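Local coordinates for D-aminopeptidase (Burkholderia sp. LK4, PDB 5TZB), which probably removes N-terminal residues, including beta-amino acids, from short peptides, as an Ntn-type hydrolase of peptidase family S58, at residues Phe38-Asp43 and Gly176-Gly181. Numbering follows the deposited sequence.
Sequences FNAITD and GPVAEG
Phe38 and Thr42 both meet Gly176, so that 38-43 faces the start of 176-181: CA of Phe38 is 5.6 Å from CA of Pro177, and CA of Thr42 is 5.9 Å from CA of Gly176. Gly176 CA sits over the Phe38 ring centre, 3.5 Å from the centroid and 11° off the normal, in a CH-pi contact. The peptide leading into Pro177 runs on over the same face, with Pro177 CD 3.7 Å from Phe38 CD1. Phe38 CG is anti to its own carbonyl carbon (chi1 -54°), which swings the ring across to the glycine. Thr42 OG1 donates a short hydrogen bond of 2.6 Å to Gly176 O, approaching from above the carbonyl plane. Thr42 CG2 packs 3.7 Å from Val178 CG2, and Ala40 CB touches the same methyl more loosely. Asp43 ties 38-43 together: OD1 accepts a straight bond from Phe38 N through the syn lone pair, and OD2 accepts one from Ala40 N. Asp43 OD2 is also hydrogen-bonded to Ser202 OG. The contact joins the loop before strand 48-56 to the loop between helix 163-172 and strand 190-191. Both lie against strands 48-56 and 197-204, which belong to different sheets. Ile41 reaches strand 260-266, and Glu180 packs on helix 331-355.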
loop_
_atom_site.group_PDB
_atom_site.type_symbol
_atom_site.label_atom_id
_atom_site.label_comp_id
_atom_site.label_asym_id
_atom_site.label_seq_id
_atom_site.Cartn_x
_atom_site.Cartn_y
_atom_site.Cartn_z
ATOM N N PHE C 38 5.638 -10.524 33.505
ATOM C CA PHE C 38 5.345 -9.146 33.897
ATOM C C PHE C 38 4.019 -8.647 33.324
ATOM O O PHE C 38 3.534 -7.573 33.708
ATOM C CB PHE C 38 6.476 -8.204 33.456
ATOM C CG PHE C 38 7.836 -8.616 33.937
ATOM C CD1 PHE C 38 8.125 -8.637 35.291
ATOM C CD2 PHE C 38 8.832 -8.955 33.033
ATOM C CE1 PHE C 38 9.381 -9.011 35.737
ATOM C CE2 PHE C 38 10.090 -9.333 33.469
ATOM C CZ PHE C 38 10.365 -9.359 34.828
ATOM N N ASN C 39 3.422 -9.457 32.447
ATOM C CA ASN C 39 2.291 -9.026 31.635
ATOM C C ASN C 39 2.599 -7.673 31.002
ATOM O O ASN C 39 1.905 -6.682 31.254
ATOM C CB ASN C 39 0.998 -8.959 32.454
ATOM C CG ASN C 39 -0.231 -8.829 31.568
ATOM O OD1 ASN C 39 -0.159 -9.075 30.360
ATOM N ND2 ASN C 39 -1.359 -8.450 32.157
ATOM N N ALA C 40 3.681 -7.633 30.225
ATOM C CA ALA C 40 4.172 -6.391 29.638
ATOM C C ALA C 40 5.030 -6.705 28.424
ATOM O O ALA C 40 5.426 -7.850 28.222
ATOM C CB ALA C 40 4.961 -5.582 30.675
ATOM N N ILE C 41 5.327 -5.690 27.619
ATOM C CA ILE C 41 6.130 -5.892 26.417
ATOM C C ILE C 41 7.532 -6.399 26.790
ATOM O O ILE C 41 8.192 -7.076 26.000
ATOM C CB ILE C 41 6.217 -4.583 25.576
ATOM C CG1 ILE C 41 6.754 -4.866 24.161
ATOM C CG2 ILE C 41 7.042 -3.533 26.304
ATOM C CD1 ILE C 41 6.602 -3.701 23.197
ATOM N N THR C 42 7.946 -6.122 28.019
ATOM C CA THR C 42 9.245 -6.555 28.526
ATOM C C THR C 42 9.333 -8.073 28.761
ATOM O O THR C 42 10.406 -8.601 29.052
ATOM C CB THR C 42 9.588 -5.798 29.819
ATOM O OG1 THR C 42 8.491 -5.873 30.735
ATOM C CG2 THR C 42 9.847 -4.337 29.493
ATOM N N ASP C 43 8.213 -8.775 28.607
ATOM C CA ASP C 43 8.222 -10.237 28.631
ATOM C C ASP C 43 8.920 -10.802 27.386
ATOM O O ASP C 43 9.392 -11.935 27.394
ATOM C CB ASP C 43 6.801 -10.781 28.730
ATOM C CG ASP C 43 6.235 -10.679 30.138
ATOM O OD1 ASP C 43 7.006 -10.827 31.112
ATOM O OD2 ASP C 43 5.021 -10.429 30.278
ATOM N N GLY C 176 11.610 -5.801 32.996
ATOM C CA GLY C 176 10.739 -5.897 34.160
ATOM C C GLY C 176 9.454 -5.091 34.051
ATOM O O GLY C 176 9.066 -4.689 32.954
ATOM N N PRO C 177 8.778 -4.858 35.189
ATOM C CA PRO C 177 7.497 -4.136 35.233
ATOM C C PRO C 177 7.575 -2.752 34.589
ATOM O O PRO C 177 8.579 -2.050 34.740
ATOM C CB PRO C 177 7.208 -4.019 36.735
ATOM C CG PRO C 177 7.952 -5.169 37.349
ATOM C CD PRO C 177 9.203 -5.311 36.531
ATOM N N VAL C 178 6.514 -2.371 33.883
ATOM C CA VAL C 178 6.454 -1.097 33.186
ATOM C C VAL C 178 5.339 -0.228 33.774
ATOM O O VAL C 178 4.199 -0.667 33.850
ATOM C CB VAL C 178 6.179 -1.297 31.675
ATOM C CG1 VAL C 178 6.112 0.050 30.966
ATOM C CG2 VAL C 178 7.222 -2.197 31.042
ATOM N N ALA C 179 5.656 0.999 34.170
ATOM C CA ALA C 179 4.649 1.896 34.724
ATOM C C ALA C 179 3.608 2.277 33.672
ATOM O O ALA C 179 3.935 2.480 32.499
ATOM C CB ALA C 179 5.308 3.152 35.310
ATOM N N GLU C 180 2.351 2.364 34.095
ATOM C CA GLU C 180 1.255 2.637 33.170
ATOM C C GLU C 180 0.487 3.917 33.510
ATOM O O GLU C 180 0.748 4.571 34.520
ATOM C CB GLU C 180 0.294 1.439 33.120
ATOM C CG GLU C 180 0.944 0.154 32.622
ATOM C CD GLU C 180 0.001 -1.037 32.681
ATOM O OE1 GLU C 180 -0.553 -1.333 33.772
ATOM O OE2 GLU C 180 -0.200 -1.672 31.627
ATOM N N GLY C 181 -0.437 4.293 32.633
ATOM C CA GLY C 181 -1.276 5.456 32.864
ATOM C C GLY C 181 -0.619 6.753 32.419
ATOM O O GLY C 181 0.069 6.801 31.386
#